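PDB 3SFW: dihydropyrimidinase from Brevibacillus agri, which catalyses the reversible hydrolytic ring opening of dihydropyrimidines, using zinc ions bound within an amidohydrolase fold. Local coordinates for residues Glu41-Thr46 / Gly434-Arg439; Asp392-Asp397 / Gly425-Val430. All blocks are in the same frame, centred on the assembly; numbering follows the deposited sequence.

Contact 1. Residues Glu41-Thr46 / Gly434-Arg439; sequences EVIDAT and GAFVVR
Glu41 and Arg439 reach for each other from opposite directions, and across this contact a single carboxylate oxygen, OE2, accepts both bonds. Glu41 OE2 takes a fairly straight bond from Arg439 NH2 at 2.7 Å (157°) and a weak, bent one from Arg439 NH1 at 3.1 Å. Seen from the arginine the meeting is edge-on, with OE2 almost in the guanidinium plane between the two terminal nitrogens. The glutamate does not return the symmetry: its carboxylate plane is turned 55° from the guanidinium, and NH2 comes in from above that plane. This is therefore a single-oxygen salt bridge, not a two-oxygen fork. Both chains span the gap stretched out, Arg439 with CG anti to its own N (chi1 -170°) and trans through to NE.

Beside the charged pair is an apolar contact. Ile43 CD1 sits at the rim of the Phe436 ring, in plane, 3.9 Å from Phe436 CZ, and also approaches Arg439 NH2 at 3.5 Å. Within 434-439 the arginine lies over the phenylalanine: Arg439 CD is 3.8 Å above the centre of the Phe436 ring, and Phe436 CE1 lies over one guanidinium face, offset toward its rim. The ring against one face and the carboxylate at the edge together limit how the guanidinium can turn.

No backbone pairing joins the two segments. Strand 41-44 belongs to the small N-terminal sheet, bonded to strand 2-6 through Trp4 and Arg6, whereas strand 435-439, with its classic bulge at Val437 and Val438, runs beside strand 422-432 and packs against helix 74-83.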
# COMPACT_ATOMS: atom_id res chain seq x y z
N GLU A 41 -50.80 19.00 -18.82
CA GLU A 41 -51.35 17.86 -18.07
C GLU A 41 -50.73 17.81 -16.67
O GLU A 41 -49.49 17.73 -16.55
CB GLU A 41 -51.08 16.55 -18.79
CG GLU A 41 -51.64 15.32 -18.02
CD GLU A 41 -51.29 13.97 -18.64
OE1 GLU A 41 -50.38 13.88 -19.52
OE2 GLU A 41 -51.87 12.97 -18.18
N VAL A 42 -51.56 17.87 -15.62
CA VAL A 42 -51.04 17.83 -14.25
C VAL A 42 -50.78 16.38 -13.84
O VAL A 42 -51.66 15.53 -13.94
CB VAL A 42 -51.96 18.56 -13.22
CG1 VAL A 42 -51.52 18.30 -11.79
CG2 VAL A 42 -51.99 20.08 -13.49
N ILE A 43 -49.54 16.10 -13.43
CA ILE A 43 -49.16 14.79 -12.90
C ILE A 43 -48.89 14.96 -11.41
O ILE A 43 -47.99 15.74 -11.00
CB ILE A 43 -47.84 14.26 -13.56
CG1 ILE A 43 -47.88 14.33 -15.10
CG2 ILE A 43 -47.50 12.85 -13.09
CD1 ILE A 43 -49.11 13.81 -15.71
N ASP A 44 -49.65 14.26 -10.60
CA ASP A 44 -49.52 14.37 -9.15
C ASP A 44 -48.40 13.47 -8.59
O ASP A 44 -48.51 12.24 -8.61
CB ASP A 44 -50.88 14.04 -8.51
CG ASP A 44 -50.88 14.19 -7.01
OD1 ASP A 44 -49.85 14.58 -6.42
OD2 ASP A 44 -51.92 13.92 -6.39
N ALA A 45 -47.31 14.08 -8.10
CA ALA A 45 -46.16 13.33 -7.56
C ALA A 45 -46.06 13.42 -6.04
O ALA A 45 -45.01 13.15 -5.47
CB ALA A 45 -44.84 13.79 -8.23
N THR A 46 -47.19 13.69 -5.37
CA THR A 46 -47.22 13.67 -3.91
C THR A 46 -46.68 12.37 -3.36
O THR A 46 -47.11 11.27 -3.77
CB THR A 46 -48.71 13.89 -3.36
OG1 THR A 46 -49.24 15.09 -3.90
CG2 THR A 46 -48.72 14.00 -1.84
N GLY A 434 -40.19 12.87 -22.27
CA GLY A 434 -41.46 13.55 -21.97
C GLY A 434 -42.70 12.69 -22.24
O GLY A 434 -43.82 13.13 -22.00
N ALA A 435 -42.52 11.48 -22.78
CA ALA A 435 -43.66 10.57 -22.96
C ALA A 435 -43.61 9.46 -21.93
O ALA A 435 -42.56 8.87 -21.69
CB ALA A 435 -43.67 9.96 -24.42
N PHE A 436 -44.78 9.09 -21.41
CA PHE A 436 -44.82 7.99 -20.45
C PHE A 436 -44.47 6.68 -21.13
O PHE A 436 -44.95 6.42 -22.26
CB PHE A 436 -46.20 7.85 -19.84
CG PHE A 436 -46.49 8.86 -18.76
CD1 PHE A 436 -47.30 9.95 -19.03
CD2 PHE A 436 -45.96 8.68 -17.48
CE1 PHE A 436 -47.54 10.90 -18.03
CE2 PHE A 436 -46.21 9.58 -16.48
CZ PHE A 436 -47.02 10.68 -16.73
N VAL A 437 -43.64 5.87 -20.45
CA VAL A 437 -43.33 4.48 -20.88
C VAL A 437 -44.06 3.54 -19.92
O VAL A 437 -44.68 2.53 -20.33
CB VAL A 437 -41.78 4.20 -20.80
CG1 VAL A 437 -41.45 2.72 -21.27
CG2 VAL A 437 -41.03 5.25 -21.71
N VAL A 438 -43.94 3.84 -18.63
CA VAL A 438 -44.72 3.17 -17.59
C VAL A 438 -45.52 4.26 -16.86
O VAL A 438 -45.01 5.35 -16.56
CB VAL A 438 -43.74 2.46 -16.59
CG1 VAL A 438 -44.51 1.87 -15.38
CG2 VAL A 438 -42.93 1.38 -17.31
N ARG A 439 -46.79 4.00 -16.61
CA ARG A 439 -47.58 4.93 -15.82
C ARG A 439 -48.40 4.13 -14.84
O ARG A 439 -49.10 3.19 -15.25
CB ARG A 439 -48.48 5.75 -16.72
CG ARG A 439 -49.16 6.91 -15.95
CD ARG A 439 -49.87 7.82 -16.90
NE ARG A 439 -50.35 9.04 -16.24
CZ ARG A 439 -50.82 10.08 -16.92
NH1 ARG A 439 -50.86 10.04 -18.24
NH2 ARG A 439 -51.26 11.13 -16.28

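Contact 2. Residues Asp392-Asp397 / Gly425-Val430; sequences DIVLFD and GDVISV
The Phe396 ring has the backbone of Gly425 and Asp426 across from it: Asp426 N lies 3.8 Å above one face, offset toward the rim, and Val427 CG2 meets the ring edge in plane, 3.9 Å from Phe396 CD1. Phe396 CZ comes within 3.5 Å of Gly425 CA, a close approach of the ring to the glycine backbone. With CG anti to the backbone N (chi1 -175°), the ring extends over this neighbouring strand, and Phe350 makes an edge-to-face contact with it.

Val394 CG1 continues the same apolar face, touching Val427 CG1 at 3.9 Å. The strands are antiparallel, and at Leu395 the register slips by one: Ile428 and Ser429 both face it, a classic beta bulge. Leu395 N gives to Ser429 O at 2.8 Å, while Leu395 O receives Ile428 N at 2.9 Å and Ser429 N only weakly. Beyond the bulge, Asp397 and Asp426 exchange two backbone bonds. Their carboxylates look elsewhere, Asp426 to Lys441 and Asp397 to Thr399.

Strand 393-403 is held on its other edge by strand 49-59, through Leu51 and Tyr49, and strand 422-432 passes the sheet on to strand 435-439.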
# COMPACT_ATOMS: atom_id res chain seq x y z
N ASP A 392 -36.43 12.57 -18.90
CA ASP A 392 -36.30 11.13 -18.64
C ASP A 392 -36.32 11.03 -17.11
O ASP A 392 -35.33 11.40 -16.42
CB ASP A 392 -34.94 10.60 -19.15
CG ASP A 392 -34.88 10.44 -20.67
OD1 ASP A 392 -35.68 11.08 -21.41
OD2 ASP A 392 -33.93 9.75 -21.10
N ILE A 393 -37.50 10.75 -16.57
CA ILE A 393 -37.76 10.97 -15.18
C ILE A 393 -38.51 9.77 -14.61
O ILE A 393 -39.41 9.22 -15.25
CB ILE A 393 -38.63 12.26 -15.01
CG1 ILE A 393 -37.82 13.46 -15.49
CG2 ILE A 393 -39.09 12.44 -13.48
CD1 ILE A 393 -38.64 14.75 -15.57
N VAL A 394 -38.16 9.40 -13.38
CA VAL A 394 -38.84 8.31 -12.67
C VAL A 394 -39.58 8.89 -11.48
O VAL A 394 -39.01 9.65 -10.69
CB VAL A 394 -37.82 7.27 -12.18
CG1 VAL A 394 -38.52 6.18 -11.37
CG2 VAL A 394 -37.12 6.65 -13.39
N LEU A 395 -40.87 8.52 -11.33
CA LEU A 395 -41.58 8.81 -10.12
C LEU A 395 -41.46 7.59 -9.21
O LEU A 395 -41.90 6.50 -9.59
CB LEU A 395 -43.07 9.08 -10.43
CG LEU A 395 -43.40 10.27 -11.34
CD1 LEU A 395 -44.87 10.69 -11.17
CD2 LEU A 395 -42.51 11.40 -11.17
N PHE A 396 -40.76 7.76 -8.07
CA PHE A 396 -40.34 6.62 -7.24
C PHE A 396 -40.94 6.78 -5.84
O PHE A 396 -40.82 7.86 -5.20
CB PHE A 396 -38.80 6.61 -7.17
CG PHE A 396 -38.24 5.43 -6.44
CD1 PHE A 396 -38.01 4.21 -7.12
CD2 PHE A 396 -37.84 5.55 -5.11
CE1 PHE A 396 -37.47 3.12 -6.44
CE2 PHE A 396 -37.25 4.46 -4.44
CZ PHE A 396 -37.06 3.26 -5.11
N ASP A 397 -41.67 5.75 -5.39
CA ASP A 397 -42.26 5.75 -4.05
C ASP A 397 -41.39 4.98 -3.06
O ASP A 397 -41.28 3.76 -3.12
CB ASP A 397 -43.70 5.21 -4.08
CG ASP A 397 -44.41 5.33 -2.73
OD1 ASP A 397 -43.73 5.49 -1.71
OD2 ASP A 397 -45.67 5.23 -2.70
N GLY A 425 -39.27 0.50 -1.89
CA GLY A 425 -39.13 1.37 -3.06
C GLY A 425 -39.85 0.74 -4.24
O GLY A 425 -39.73 -0.45 -4.46
N ASP A 426 -40.67 1.52 -4.93
CA ASP A 426 -41.44 1.02 -6.06
C ASP A 426 -41.38 2.10 -7.16
O ASP A 426 -41.59 3.29 -6.91
CB ASP A 426 -42.90 0.75 -5.61
CG ASP A 426 -43.65 -0.25 -6.51
OD1 ASP A 426 -43.01 -0.96 -7.31
OD2 ASP A 426 -44.90 -0.34 -6.39
N VAL A 427 -41.04 1.66 -8.37
CA VAL A 427 -41.10 2.53 -9.57
C VAL A 427 -42.55 2.69 -10.04
O VAL A 427 -43.19 1.70 -10.48
CB VAL A 427 -40.21 1.95 -10.69
CG1 VAL A 427 -40.35 2.75 -11.99
CG2 VAL A 427 -38.71 1.93 -10.20
N ILE A 428 -43.10 3.88 -9.87
CA ILE A 428 -44.53 4.08 -10.17
C ILE A 428 -44.74 4.46 -11.62
O ILE A 428 -45.53 3.82 -12.32
CB ILE A 428 -45.15 5.15 -9.25
CG1 ILE A 428 -44.89 4.78 -7.78
CG2 ILE A 428 -46.66 5.41 -9.62
CD1 ILE A 428 -45.43 3.39 -7.36
N SER A 429 -44.08 5.53 -12.07
CA SER A 429 -44.20 5.98 -13.46
C SER A 429 -42.83 6.35 -14.02
O SER A 429 -41.94 6.72 -13.26
CB SER A 429 -45.14 7.17 -13.53
OG SER A 429 -46.41 6.74 -13.06
N VAL A 430 -42.68 6.21 -15.33
CA VAL A 430 -41.39 6.42 -16.01
C VAL A 430 -41.65 7.18 -17.29
O VAL A 430 -42.43 6.73 -18.15
CB VAL A 430 -40.72 5.08 -16.33
CG1 VAL A 430 -39.39 5.28 -17.08
CG2 VAL A 430 -40.52 4.26 -15.05

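How the contacts relate
Starting from the N terminus, the chain lays down strand 41-44 in the small N-terminal sheet and then runs through the catalytic-domain region before coming back to residues 434-439, where contact 1 closes a very long loop. Contact 2 falls within that loop and closes a much shorter one, with 27 residues between its segments. Their centres lie about 9 Å apart, and they meet directly where strand 422-432 leads into strand 435-439: probable hydrogen bonds join Val437 N to Val430 O at 2.7 Å and Val438 O to Val430 N at 2.8 Å. Contact 2 is one strand pairing within the larger sheet, and contact 1 ties the small sheet to it through side chains alone.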